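Local coordinates for protein Maltose/maltodextrin transport permease homologue (PDB 6FFL) that binds maltotriose through its periplasmic-type solute-binding domain, the part modelled here, and is probably the fused permease subunit of a maltose/maltodextrin ABC transporter, at residues 264-269 with 339-344; 113-118 with 332-337; 91-96 with 310-315. One frame throughout, in Å; residues are numbered along the deposited sequence. Where two conformers were deposited one is given.

Contact 1. Residues 264-269 with 339-344; sequences SPLVGT and TPMPVT
Leu266 and Thr339 lie side by side on one face of a short parallel strand pair, their side chains slanting across each other. Leu266 CD2 comes to 3.5 Å from Thr339 OG1. That hydroxyl sits between the backbone N and the carbonyl carbon (chi1 71°), which turns it to water 1; the water is hydrogen-bonded to Thr339 OG1 at 2.8 Å and donates to Ser264 O. The other threonine branch, Thr339 CG2, lies 3.1 Å from Ser264 OG, whose hydrogen bond goes to Val337 O. Further along, Met341 meets Leu266 at about a right angle, Met341 SD 4.1 Å from Leu266 CD1, while Pro342 CD touches Leu266 CD2. Beneath these side chains three backbone bonds set the register. Thr339 N donates to Pro265 O, Val267 N to Thr339 O, and Met341 N to Val267 O at 2.8 Å. Phe165 packs against both Leu266 and Met341, and Trp351 against Leu266. Strand 339-340 thus adds a parallel partner to strand 266-274 in the mixed sheet of this periplasmic-binding-protein fold, and leads into Met341, a residue of the glycan pocket that touches a bound glucose unit.

Contact 2. Residues 113-118 with 332-337; sequences GNHLML and ADIMEV. With GLC (alpha-D-glucopyranose), chain B.
Met335 lays its side chain over one face of the His115 ring, joining helix 328-335 to the loop that leads into strand 116-121 in this two-lobed binding-protein fold. The contact is both CH-pi and Met-aromatic: Met335 CG stands 3.6 Å from the centroid of the His115 ring and Met335 SD 4.0 Å from it, the sulfur nearly over the ring centre. With chi1 at -72° and chi2 extended, CG and SD both lie over the imidazole. On the opposite ring face lies CE of Met117, from the same segment as the histidine. Ile334 completes the surround from the edge, with CG2 in the ring plane at 3.9 Å from His115 CD2. The histidine takes the position between its backbone N and carbonyl carbon (chi1 52°), which swings the ring toward the helix, where NE2 is hydrogen-bonded to Ser331 OG. With two methionines over its faces and that bond at its edge, the ring is probably restricted in rotation. Further along the strand, Ile334 sends CD1 to 3.8 Å from Met117 CB, their side chains crossing at about a right angle, and Ile250 of strand 248-251 touches both. Asn114 faces the sugar instead. Its amide makes two hydrogen bonds to one glucose unit: Asn114 OD1 accepts from O2 of the glucose at 2.5 Å and is also hydrogen-bonded to Lys270 NZ, while Asn114 ND2 donates to O3 of the same glucose at 3.0 Å, with an angle of 178° at the hydrogen.

Contact 3. Residues 91-96 with 310-315; sequences QNFDPL and LPSNLQ
Gln91 meets the other segment through its backbone, where its carbonyl O lies 4.1 Å from CD1 of Leu314. The loop between helix 87-90 and strand 100-101 is here held to the residues that follow strand 310-311. Asn92 does more: its carbonyl O accepts from Leu314 N at 3.0 Å, a nearly straight bond (173° at the hydrogen), and also takes a hydrogen from water 2, which in turn accepts from Gln315 N. Phe93 comes next, bridged to Asn313 through the backbone. Its CB lies beside Ser312 O, but the ring turns along the other segment and presents Phe93 CD1 to Ser312 OG, which sits near the ring plane at 3.5 Å. Beyond it Phe93 CE1 meets CB of Asn313 at 3.9 Å; the asparagine amide stands perpendicular to the ring, and its OD1 accepts from Ala316 N. The serine hydroxyl bonds to Gly109 O, and the ring also packs on Tyr89 and Gln300. At Asp94 the backbone N donates to Ser312 O at 2.9 Å, and Leu314 brings CD2 to 3.6 Å from Asp94 N. The carboxylate serves both sides. With CG anti to the backbone N (chi1 -170°), OD1 accepts from Leu96 N, which approaches from above the carboxylate plane and closes an Asx turn where the 3-10 segment begins. OD2 forms a salt bridge with Arg317, just beyond the second segment. Two backbone bonds therefore hold the loops together, while the Asp94 carboxylate, probably ionised, adds an electrostatic tie.

Overall arrangement
Contacts 1 and 2 lie in the buried middle of the chain, beside the glycan pocket, while contact 3 is a partly exposed loop pairing farther out. The first two are joined directly: helix 328-335 is followed in the chain by strand 339-340, Gly268 N lies 2.8 Å from Gly113 O, and Val267 CG1 packs on Met335 SD. Leu96 links contact 3 to contact 1 by touching Val267, Thr269 and Pro340. Contacts 2 and 3 approach without touching. Chemistry follows place: parallel strand bonds in contact 1, methionine, isoleucine and histidine packing in contact 2. Contacts 1 and 3 each carry a bridging water; contact 3 adds a charged pair at its border, Asp94 with Arg317.

Contact 1. Residues 264-269 with 339-344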
ATOM      1  N   SER A 264       2.971  -5.560 -12.327  1.00 13.44           N
ATOM      2  CA  SER A 264       1.554  -5.438 -12.018  1.00 11.99           C
ATOM      3  C   SER A 264       1.384  -4.987 -10.575  1.00 13.68           C
ATOM      4  O   SER A 264       1.544  -5.798  -9.651  1.00 12.90           O
ATOM      5  CB  SER A 264       0.857  -6.786 -12.252  1.00 16.06           C
ATOM      6  OG  SER A 264      -0.545  -6.650 -12.141  1.00 22.20           O
ATOM      7  N   PRO A 265       1.066  -3.720 -10.325  1.00 14.35           N
ATOM      8  CA  PRO A 265       0.849  -3.277  -8.943  1.00 14.58           C
ATOM      9  C   PRO A 265      -0.376  -3.954  -8.356  1.00 14.28           C
ATOM     10  O   PRO A 265      -1.305  -4.328  -9.073  1.00 15.86           O
ATOM     11  CB  PRO A 265       0.631  -1.765  -9.083  1.00 13.95           C
ATOM     12  CG  PRO A 265       0.116  -1.589 -10.459  1.00 15.34           C
ATOM     13  CD  PRO A 265       0.733  -2.673 -11.309  1.00 14.66           C
ATOM     14  N   LEU A 266      -0.362  -4.140  -7.039  1.00 13.31           N
ATOM     15  CA  LEU A 266      -1.550  -4.618  -6.343  1.00 12.00           C
ATOM     16  C   LEU A 266      -2.479  -3.438  -6.082  1.00 14.51           C
ATOM     17  O   LEU A 266      -2.067  -2.439  -5.491  1.00 18.27           O
ATOM     18  CB  LEU A 266      -1.166  -5.302  -5.033  1.00 10.89           C
ATOM     19  CG  LEU A 266      -0.428  -6.619  -5.303  1.00 14.04           C
ATOM     20  CD1 LEU A 266       0.278  -7.111  -4.054  1.00 16.79           C
ATOM     21  CD2 LEU A 266      -1.396  -7.677  -5.843  1.00 13.09           C
ATOM     22  N   VAL A 267      -3.725  -3.553  -6.524  1.00 11.97           N
ATOM     23  CA  VAL A 267      -4.693  -2.466  -6.449  1.00 15.53           C
ATOM     24  C   VAL A 267      -5.735  -2.843  -5.413  1.00 14.51           C
ATOM     25  O   VAL A 267      -6.215  -3.984  -5.394  1.00 14.66           O
ATOM     26  CB  VAL A 267      -5.339  -2.191  -7.819  1.00 16.85           C
ATOM     27  CG1 VAL A 267      -6.386  -1.082  -7.719  1.00 16.37           C
ATOM     28  CG2 VAL A 267      -4.248  -1.808  -8.832  1.00 13.54           C
ATOM     29  N   GLY A 268      -6.072  -1.899  -4.544  1.00 13.90           N
ATOM     30  CA  GLY A 268      -7.051  -2.213  -3.521  1.00 12.27           C
ATOM     31  C   GLY A 268      -7.506  -0.999  -2.747  1.00 12.00           C
ATOM     32  O   GLY A 268      -7.828   0.030  -3.335  1.00 15.54           O
ATOM     33  N   THR A 269      -7.534  -1.108  -1.422  1.00 14.09           N
ATOM     34  CA  THR A 269      -7.992  -0.008  -0.594  1.00 12.67           C
ATOM     35  C   THR A 269      -7.296  -0.075   0.756  1.00 12.16           C
ATOM     36  O   THR A 269      -6.609  -1.047   1.088  1.00 13.11           O
ATOM     37  CB  THR A 269      -9.527  -0.040  -0.423  1.00 13.00           C
ATOM     38  OG1 THR A 269      -9.984   1.219   0.094  1.00 13.21           O
ATOM     39  CG2 THR A 269      -9.959  -1.156   0.537  1.00 15.01           C
ATOM     40  N   THR A 339      -3.363  -5.912 -10.468  1.00 15.31           N
ATOM     41  CA  THR A 339      -4.261  -6.992 -10.087  1.00 21.52           C
ATOM     42  C   THR A 339      -4.792  -6.717  -8.687  1.00 13.22           C
ATOM     43  O   THR A 339      -4.137  -6.036  -7.895  1.00 15.44           O
ATOM     44  CB  THR A 339      -3.573  -8.373 -10.119  1.00 36.08           C
ATOM     45  OG1 THR A 339      -2.639  -8.479  -9.047  1.00 30.19           O
ATOM     46  CG2 THR A 339      -2.849  -8.614 -11.443  1.00 36.18           C
ATOM     47  N   PRO A 340      -5.979  -7.226  -8.356  1.00 17.77           N
ATOM     48  CA  PRO A 340      -6.591  -6.874  -7.066  1.00 15.54           C
ATOM     49  C   PRO A 340      -5.803  -7.440  -5.895  1.00 15.57           C
ATOM     50  O   PRO A 340      -5.311  -8.569  -5.942  1.00 16.73           O
ATOM     51  CB  PRO A 340      -7.989  -7.506  -7.143  1.00 15.79           C
ATOM     52  CG  PRO A 340      -8.219  -7.767  -8.591  1.00 25.35           C
ATOM     53  CD  PRO A 340      -6.880  -8.035  -9.195  1.00 18.35           C
ATOM     54  N   MET A 341      -5.727  -6.657  -4.822  1.00 14.96           N
ATOM     55  CA  MET A 341      -5.079  -7.110  -3.603  1.00 13.92           C
ATOM     56  C   MET A 341      -5.798  -8.343  -3.061  1.00 16.11           C
ATOM     57  O   MET A 341      -7.016  -8.288  -2.837  1.00 15.19           O
ATOM     58  CB  MET A 341      -5.102  -5.998  -2.555  1.00 15.93           C
ATOM     59  CG  MET A 341      -4.521  -6.386  -1.200  1.00 17.12           C
ATOM     60  SD  MET A 341      -2.712  -6.530  -1.326  1.00 31.15           S
ATOM     61  CE  MET A 341      -2.175  -5.412  -0.034  1.00 31.41           C
ATOM     62  N   PRO A 342      -5.109  -9.464  -2.854  1.00 13.64           N
ATOM     63  CA  PRO A 342      -5.764 -10.612  -2.211  1.00 14.83           C
ATOM     64  C   PRO A 342      -5.876 -10.374  -0.713  1.00 15.67           C
ATOM     65  O   PRO A 342      -5.052  -9.684  -0.112  1.00 16.56           O
ATOM     66  CB  PRO A 342      -4.829 -11.785  -2.538  1.00 22.97           C
ATOM     67  CG  PRO A 342      -3.476 -11.164  -2.694  1.00 15.91           C
ATOM     68  CD  PRO A 342      -3.716  -9.758  -3.253  1.00 16.00           C
ATOM     69  N   VAL A 343      -6.936 -10.920  -0.105  1.00 13.67           N
ATOM     70  CA  VAL A 343      -7.221 -10.634   1.298  1.00 15.92           C
ATOM     71  C   VAL A 343      -7.352 -11.884   2.154  1.00 15.43           C
ATOM     72  O   VAL A 343      -7.587 -11.768   3.356  1.00 17.21           O
ATOM     73  CB  VAL A 343      -8.476  -9.749   1.469  1.00 15.23           C
ATOM     74  CG1 VAL A 343      -8.359  -8.455   0.639  1.00 15.21           C
ATOM     75  CG2 VAL A 343      -9.761 -10.533   1.111  1.00 15.18           C
ATOM     76  N   THR A 344      -7.206 -13.075   1.587  1.00 15.22           N
ATOM     77  CA  THR A 344      -7.308 -14.288   2.389  1.00 12.96           C
ATOM     78  C   THR A 344      -6.159 -14.350   3.400  1.00 16.33           C
ATOM     79  O   THR A 344      -5.097 -13.755   3.182  1.00 16.60           O
ATOM     80  CB  THR A 344      -7.265 -15.526   1.498  1.00 19.59           C
ATOM     81  OG1 THR A 344      -6.039 -15.516   0.762  1.00 21.05           O
ATOM     82  CG2 THR A 344      -8.429 -15.531   0.531  1.00 19.07           C
TER
HETATM   83  O   HOH W   1       0.135  -8.082  -9.126  1.00 28.91           O

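Contact 2. Residues 113-118 with 332-337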
ATOM      1  N   GLY A 113      -7.038   2.512  -4.575  1.00 11.19           N
ATOM      2  CA  GLY A 113      -5.701   2.708  -5.106  1.00 13.35           C
ATOM      3  C   GLY A 113      -4.733   1.819  -4.355  1.00 11.39           C
ATOM      4  O   GLY A 113      -4.734   0.605  -4.551  1.00 12.99           O
ATOM      5  N   ASN A 114      -3.920   2.416  -3.494  1.00 11.33           N
ATOM      6  CA  ASN A 114      -2.902   1.693  -2.737  1.00 10.43           C
ATOM      7  C   ASN A 114      -1.871   1.051  -3.655  1.00 14.88           C
ATOM      8  O   ASN A 114      -1.236   0.064  -3.289  1.00 17.51           O
ATOM      9  CB  ASN A 114      -3.548   0.639  -1.820  1.00 13.31           C
ATOM     10  CG  ASN A 114      -2.658   0.273  -0.659  1.00 18.56           C
ATOM     11  OD1 ASN A 114      -2.155   1.154   0.035  1.00 15.18           O
ATOM     12  ND2 ASN A 114      -2.441  -1.024  -0.450  1.00 14.88           N
ATOM     13  N   HIS A 115      -1.701   1.603  -4.851  1.00 13.71           N
ATOM     14  CA  HIS A 115      -0.924   0.984  -5.912  1.00 13.28           C
ATOM     15  C   HIS A 115       0.424   1.680  -6.064  1.00 14.85           C
ATOM     16  O   HIS A 115       0.528   2.904  -5.919  1.00 14.67           O
ATOM     17  CB  HIS A 115      -1.687   1.030  -7.238  1.00 14.93           C
ATOM     18  CG  HIS A 115      -2.176   2.398  -7.618  1.00 16.27           C
ATOM     19  ND1 HIS A 115      -3.009   3.150  -6.808  1.00 13.38           N
ATOM     20  CD2 HIS A 115      -1.962   3.144  -8.727  1.00 14.67           C
ATOM     21  CE1 HIS A 115      -3.287   4.295  -7.408  1.00 17.87           C
ATOM     22  NE2 HIS A 115      -2.663   4.317  -8.575  1.00 18.09           N
ATOM     23  N   LEU A 116       1.449   0.892  -6.381  1.00 11.45           N
ATOM     24  CA  LEU A 116       2.783   1.412  -6.642  1.00  9.70           C
ATOM     25  C   LEU A 116       2.928   1.867  -8.088  1.00 14.55           C
ATOM     26  O   LEU A 116       2.270   1.356  -8.998  1.00 13.88           O
ATOM     27  CB  LEU A 116       3.834   0.352  -6.346  1.00 14.11           C
ATOM     28  CG  LEU A 116       3.918  -0.061  -4.886  1.00 12.38           C
ATOM     29  CD1 LEU A 116       4.866  -1.262  -4.770  1.00 10.72           C
ATOM     30  CD2 LEU A 116       4.392   1.092  -4.022  1.00 11.01           C
ATOM     31  N   MET A 117       3.828   2.822  -8.295  1.00 11.03           N
ATOM     32  CA  MET A 117       4.049   3.377  -9.624  1.00 11.68           C
ATOM     33  C   MET A 117       5.450   3.965  -9.647  1.00 15.54           C
ATOM     34  O   MET A 117       6.115   4.052  -8.617  1.00 11.66           O
ATOM     35  CB  MET A 117       3.001   4.443  -9.950  1.00 11.93           C
ATOM     36  CG  MET A 117       3.190   5.726  -9.166  1.00 10.73           C
ATOM     37  SD  MET A 117       1.652   6.621  -8.859  1.00 14.08           S
ATOM     38  CE  MET A 117       0.912   5.595  -7.572  1.00 13.61           C
ATOM     39  N   LEU A 118       5.891   4.375 -10.836  1.00 11.10           N
ATOM     40  CA  LEU A 118       7.116   5.154 -10.956  1.00 14.16           C
ATOM     41  C   LEU A 118       6.774   6.626 -10.769  1.00 13.42           C
ATOM     42  O   LEU A 118       5.789   7.116 -11.330  1.00 16.01           O
ATOM     43  CB  LEU A 118       7.784   4.928 -12.321  1.00 10.93           C
ATOM     44  CG  LEU A 118       9.187   5.530 -12.477  1.00 13.52           C
ATOM     45  CD1 LEU A 118      10.197   4.661 -11.752  1.00 12.99           C
ATOM     46  CD2 LEU A 118       9.560   5.674 -13.958  1.00 18.78           C
ATOM     47  N   ALA A 332      -5.234   5.896 -13.483  1.00 17.64           N
ATOM     48  CA  ALA A 332      -6.127   4.850 -13.971  1.00 16.70           C
ATOM     49  C   ALA A 332      -5.412   3.951 -14.975  1.00 18.11           C
ATOM     50  O   ALA A 332      -5.614   2.727 -14.978  1.00 19.78           O
ATOM     51  CB  ALA A 332      -7.390   5.467 -14.577  1.00 16.77           C
ATOM     52  N   ASP A 333      -4.552   4.532 -15.812  0.55 19.26           N
ATOM     53  CA  ASP A 333      -3.772   3.732 -16.750  0.55 21.07           C
ATOM     54  C   ASP A 333      -2.755   2.851 -16.031  0.55 19.95           C
ATOM     55  O   ASP A 333      -2.416   1.768 -16.525  0.55 21.98           O
ATOM     56  CB  ASP A 333      -3.075   4.649 -17.755  0.55 24.28           C
ATOM     57  CG  ASP A 333      -2.139   3.902 -18.672  0.55 31.33           C
ATOM     58  OD1 ASP A 333      -2.628   3.280 -19.639  0.55 41.69           O
ATOM     59  OD2 ASP A 333      -0.918   3.928 -18.422  0.55 38.07           O
ATOM     60  N   ILE A 334      -2.266   3.288 -14.866  1.00 16.88           N
ATOM     61  CA  ILE A 334      -1.366   2.462 -14.070  1.00 16.45           C
ATOM     62  C   ILE A 334      -2.126   1.297 -13.452  1.00 20.93           C
ATOM     63  O   ILE A 334      -1.667   0.149 -13.486  1.00 19.17           O
ATOM     64  CB  ILE A 334      -0.674   3.323 -12.995  1.00 16.05           C
ATOM     65  CG1 ILE A 334       0.298   4.308 -13.645  1.00 16.75           C
ATOM     66  CG2 ILE A 334       0.039   2.443 -11.944  1.00 14.36           C
ATOM     67  CD1 ILE A 334       0.680   5.472 -12.747  1.00 18.36           C
ATOM     68  N   MET A 335      -3.307   1.572 -12.891  1.00 15.93           N
ATOM     69  CA  MET A 335      -4.114   0.526 -12.279  1.00 15.76           C
ATOM     70  C   MET A 335      -4.645  -0.475 -13.298  1.00 16.69           C
ATOM     71  O   MET A 335      -4.980  -1.608 -12.924  1.00 17.60           O
ATOM     72  CB  MET A 335      -5.271   1.163 -11.504  1.00 13.83           C
ATOM     73  CG  MET A 335      -4.836   1.862 -10.205  1.00 16.38           C
ATOM     74  SD  MET A 335      -6.231   2.462  -9.224  1.00 19.78           S
ATOM     75  CE  MET A 335      -6.743   3.895 -10.188  1.00 19.91           C
ATOM     76  N   GLU A 336      -4.714  -0.086 -14.571  1.00 19.22           N
ATOM     77  CA  GLU A 336      -5.259  -0.945 -15.615  1.00 21.23           C
ATOM     78  C   GLU A 336      -4.456  -2.232 -15.769  1.00 22.27           C
ATOM     79  O   GLU A 336      -5.013  -3.276 -16.126  1.00 19.18           O
ATOM     80  CB  GLU A 336      -5.290  -0.151 -16.923  1.00 23.14           C
ATOM     81  CG  GLU A 336      -5.432  -0.931 -18.205  1.00 41.95           C
ATOM     82  CD  GLU A 336      -5.277  -0.026 -19.421  1.00 57.71           C
ATOM     83  OE1 GLU A 336      -5.925   1.047 -19.445  1.00 52.74           O
ATOM     84  OE2 GLU A 336      -4.501  -0.377 -20.339  1.00 65.55           O
ATOM     85  N   VAL A 337      -3.152  -2.191 -15.514  1.00 18.74           N
ATOM     86  CA  VAL A 337      -2.349  -3.405 -15.588  1.00 15.35           C
ATOM     87  C   VAL A 337      -2.075  -3.986 -14.206  1.00 17.97           C
ATOM     88  O   VAL A 337      -1.213  -4.856 -14.066  1.00 17.63           O
ATOM     89  CB  VAL A 337      -1.036  -3.178 -16.360  1.00 18.96           C
ATOM     90  CG1 VAL A 337      -1.335  -2.842 -17.825  1.00 24.09           C
ATOM     91  CG2 VAL A 337      -0.202  -2.081 -15.722  1.00 17.80           C
TER
HETATM   92  C1  GLC B   2       1.828   0.817   2.070  1.00 10.30           C
HETATM   93  C2  GLC B   2       0.564   0.061   1.679  1.00  8.49           C
HETATM   94  C3  GLC B   2       0.428  -1.270   2.402  1.00  9.27           C
HETATM   95  C4  GLC B   2       1.722  -2.051   2.202  1.00 10.87           C
HETATM   96  C5  GLC B   2       2.896  -1.220   2.712  1.00 13.95           C
HETATM   97  C6  GLC B   2       4.222  -1.969   2.537  1.00 13.54           C
HETATM   98  O2  GLC B   2      -0.563   0.911   1.963  1.00 13.85           O
HETATM   99  O3  GLC B   2      -0.676  -1.993   1.829  1.00 13.75           O
HETATM  100  O4  GLC B   2       1.669  -3.257   2.948  1.00 13.25           O
HETATM  101  O5  GLC B   2       2.964  -0.027   1.938  1.00 12.81           O
HETATM  102  O6  GLC B   2       5.251  -1.343   3.336  1.00 13.42           O

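Contact 3. Residues 91-96 with 310-315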
ATOM      1  N   GLN A  91     -23.262  -1.145  -2.464  0.51 22.93           N
ATOM      2  CA  GLN A  91     -23.377  -0.943  -3.905  0.51 26.03           C
ATOM      3  C   GLN A  91     -23.024   0.479  -4.328  0.51 22.04           C
ATOM      4  O   GLN A  91     -22.859   0.725  -5.527  0.51 25.02           O
ATOM      5  CB  GLN A  91     -24.790  -1.297  -4.392  0.51 29.73           C
ATOM      6  CG  GLN A  91     -25.915  -0.692  -3.569  0.51 30.84           C
ATOM      7  CD  GLN A  91     -27.301  -0.870  -4.190  0.51 41.26           C
ATOM      8  OE1 GLN A  91     -27.765  -0.031  -4.970  0.51 31.91           O
ATOM      9  NE2 GLN A  91     -27.973  -1.956  -3.826  0.51 38.06           N
ATOM     10  N   ASN A  92     -22.899   1.410  -3.383  1.00 20.26           N
ATOM     11  CA  ASN A  92     -22.553   2.790  -3.708  1.00 23.33           C
ATOM     12  C   ASN A  92     -21.056   3.006  -3.827  1.00 20.19           C
ATOM     13  O   ASN A  92     -20.626   4.132  -4.125  1.00 19.26           O
ATOM     14  CB  ASN A  92     -23.118   3.748  -2.652  1.00 21.99           C
ATOM     15  CG  ASN A  92     -24.632   3.740  -2.602  1.00 22.72           C
ATOM     16  OD1 ASN A  92     -25.225   3.925  -1.535  1.00 32.87           O
ATOM     17  ND2 ASN A  92     -25.271   3.516  -3.748  1.00 22.18           N
ATOM     18  N   PHE A  93     -20.255   1.966  -3.596  1.00 17.00           N
ATOM     19  CA  PHE A  93     -18.803   2.072  -3.593  1.00 17.52           C
ATOM     20  C   PHE A  93     -18.203   1.110  -4.609  1.00 19.04           C
ATOM     21  O   PHE A  93     -18.756   0.040  -4.881  1.00 19.99           O
ATOM     22  CB  PHE A  93     -18.234   1.781  -2.184  1.00 17.23           C
ATOM     23  CG  PHE A  93     -18.803   2.680  -1.114  1.00 16.35           C
ATOM     24  CD1 PHE A  93     -18.181   3.865  -0.779  1.00 17.94           C
ATOM     25  CD2 PHE A  93     -19.985   2.350  -0.467  1.00 18.96           C
ATOM     26  CE1 PHE A  93     -18.717   4.702   0.201  1.00 20.45           C
ATOM     27  CE2 PHE A  93     -20.517   3.176   0.510  1.00 23.56           C
ATOM     28  CZ  PHE A  93     -19.885   4.351   0.844  1.00 24.59           C
ATOM     29  N   ASP A  94     -17.072   1.525  -5.183  1.00 14.02           N
ATOM     30  CA  ASP A  94     -16.205   0.628  -5.933  1.00 17.27           C
ATOM     31  C   ASP A  94     -15.997  -0.666  -5.146  1.00 17.08           C
ATOM     32  O   ASP A  94     -15.612  -0.608  -3.972  1.00 16.71           O
ATOM     33  CB  ASP A  94     -14.860   1.327  -6.150  1.00 15.26           C
ATOM     34  CG  ASP A  94     -13.937   0.600  -7.133  1.00 20.24           C
ATOM     35  OD1 ASP A  94     -13.978  -0.640  -7.238  1.00 17.29           O
ATOM     36  OD2 ASP A  94     -13.145   1.297  -7.803  1.00 18.47           O
ATOM     37  N   PRO A  95     -16.242  -1.840  -5.739  1.00 15.44           N
ATOM     38  CA  PRO A  95     -16.022  -3.095  -4.990  1.00 19.73           C
ATOM     39  C   PRO A  95     -14.605  -3.263  -4.473  1.00 18.23           C
ATOM     40  O   PRO A  95     -14.409  -3.981  -3.486  1.00 18.24           O
ATOM     41  CB  PRO A  95     -16.369  -4.181  -6.013  1.00 24.12           C
ATOM     42  CG  PRO A  95     -17.300  -3.497  -6.980  1.00 33.63           C
ATOM     43  CD  PRO A  95     -16.794  -2.088  -7.080  1.00 18.45           C
ATOM     44  N   LEU A  96     -13.609  -2.630  -5.101  1.00 14.11           N
ATOM     45  CA  LEU A  96     -12.245  -2.698  -4.577  1.00 19.30           C
ATOM     46  C   LEU A  96     -12.124  -2.081  -3.194  1.00 17.54           C
ATOM     47  O   LEU A  96     -11.198  -2.420  -2.449  1.00 17.37           O
ATOM     48  CB  LEU A  96     -11.279  -1.990  -5.530  1.00 16.88           C
ATOM     49  CG  LEU A  96     -10.932  -2.749  -6.811  1.00 20.83           C
ATOM     50  CD1 LEU A  96     -10.233  -1.802  -7.787  1.00 23.11           C
ATOM     51  CD2 LEU A  96     -10.055  -3.960  -6.499  1.00 27.88           C
ATOM     52  N   LEU A 310      -8.248   8.772  -5.225  1.00 13.93           N
ATOM     53  CA  LEU A 310      -9.533   8.503  -5.870  1.00 14.59           C
ATOM     54  C   LEU A 310     -10.572   8.050  -4.842  1.00 13.97           C
ATOM     55  O   LEU A 310     -10.358   7.028  -4.179  1.00 13.70           O
ATOM     56  CB  LEU A 310      -9.360   7.421  -6.928  1.00 14.65           C
ATOM     57  CG  LEU A 310     -10.589   7.014  -7.738  1.00 16.01           C
ATOM     58  CD1 LEU A 310     -11.031   8.148  -8.647  1.00 17.46           C
ATOM     59  CD2 LEU A 310     -10.288   5.731  -8.521  1.00 14.60           C
ATOM     60  N   PRO A 311     -11.716   8.725  -4.718  1.00 13.89           N
ATOM     61  CA  PRO A 311     -12.750   8.258  -3.781  1.00 13.27           C
ATOM     62  C   PRO A 311     -13.221   6.847  -4.094  1.00 15.20           C
ATOM     63  O   PRO A 311     -13.241   6.408  -5.246  1.00 15.37           O
ATOM     64  CB  PRO A 311     -13.899   9.262  -3.985  1.00 15.05           C
ATOM     65  CG  PRO A 311     -13.194  10.520  -4.421  1.00 18.19           C
ATOM     66  CD  PRO A 311     -12.068  10.029  -5.309  1.00 14.01           C
ATOM     67  N   SER A 312     -13.661   6.155  -3.046  1.00 13.26           N
ATOM     68  CA  SER A 312     -14.316   4.870  -3.231  1.00 15.32           C
ATOM     69  C   SER A 312     -15.785   5.021  -3.606  1.00 13.47           C
ATOM     70  O   SER A 312     -16.348   4.137  -4.260  1.00 17.22           O
ATOM     71  CB  SER A 312     -14.192   4.046  -1.953  1.00 16.18           C
ATOM     72  OG  SER A 312     -14.757   4.746  -0.864  1.00 15.88           O
ATOM     73  N   ASN A 313     -16.431   6.109  -3.184  1.00 15.42           N
ATOM     74  CA  ASN A 313     -17.835   6.313  -3.511  1.00 16.86           C
ATOM     75  C   ASN A 313     -17.967   6.702  -4.982  1.00 15.18           C
ATOM     76  O   ASN A 313     -17.264   7.593  -5.461  1.00 16.96           O
ATOM     77  CB  ASN A 313     -18.433   7.391  -2.609  1.00 17.45           C
ATOM     78  CG  ASN A 313     -19.887   7.661  -2.922  1.00 18.31           C
ATOM     79  OD1 ASN A 313     -20.203   8.313  -3.911  1.00 18.86           O
ATOM     80  ND2 ASN A 313     -20.785   7.144  -2.079  1.00 17.12           N
ATOM     81  N   LEU A 314     -18.849   6.007  -5.704  1.00 17.11           N
ATOM     82  CA  LEU A 314     -18.910   6.162  -7.154  1.00 18.20           C
ATOM     83  C   LEU A 314     -19.429   7.538  -7.549  1.00 22.66           C
ATOM     84  O   LEU A 314     -18.876   8.170  -8.456  1.00 22.53           O
ATOM     85  CB  LEU A 314     -19.777   5.055  -7.769  1.00 16.61           C
ATOM     86  CG  LEU A 314     -19.238   3.628  -7.523  1.00 18.83           C
ATOM     87  CD1 LEU A 314     -20.178   2.560  -8.066  1.00 22.08           C
ATOM     88  CD2 LEU A 314     -17.824   3.445  -8.098  1.00 21.03           C
ATOM     89  N   GLN A 315     -20.487   8.026  -6.889  1.00 17.44           N
ATOM     90  CA  GLN A 315     -20.994   9.351  -7.234  1.00 18.26           C
ATOM     91  C   GLN A 315     -20.007  10.457  -6.866  1.00 17.98           C
ATOM     92  O   GLN A 315     -19.980  11.503  -7.528  1.00 18.60           O
ATOM     93  CB  GLN A 315     -22.347   9.616  -6.563  1.00 18.98           C
ATOM     94  CG  GLN A 315     -23.083  10.881  -7.079  1.00 20.06           C
ATOM     95  CD  GLN A 315     -23.317  10.888  -8.591  1.00 21.70           C
ATOM     96  OE1 GLN A 315     -23.441   9.845  -9.219  1.00 21.58           O
ATOM     97  NE2 GLN A 315     -23.399  12.089  -9.174  1.00 22.05           N
TER
HETATM   98  O   HOH W   2     -22.274   6.164  -5.202  1.00 18.03           O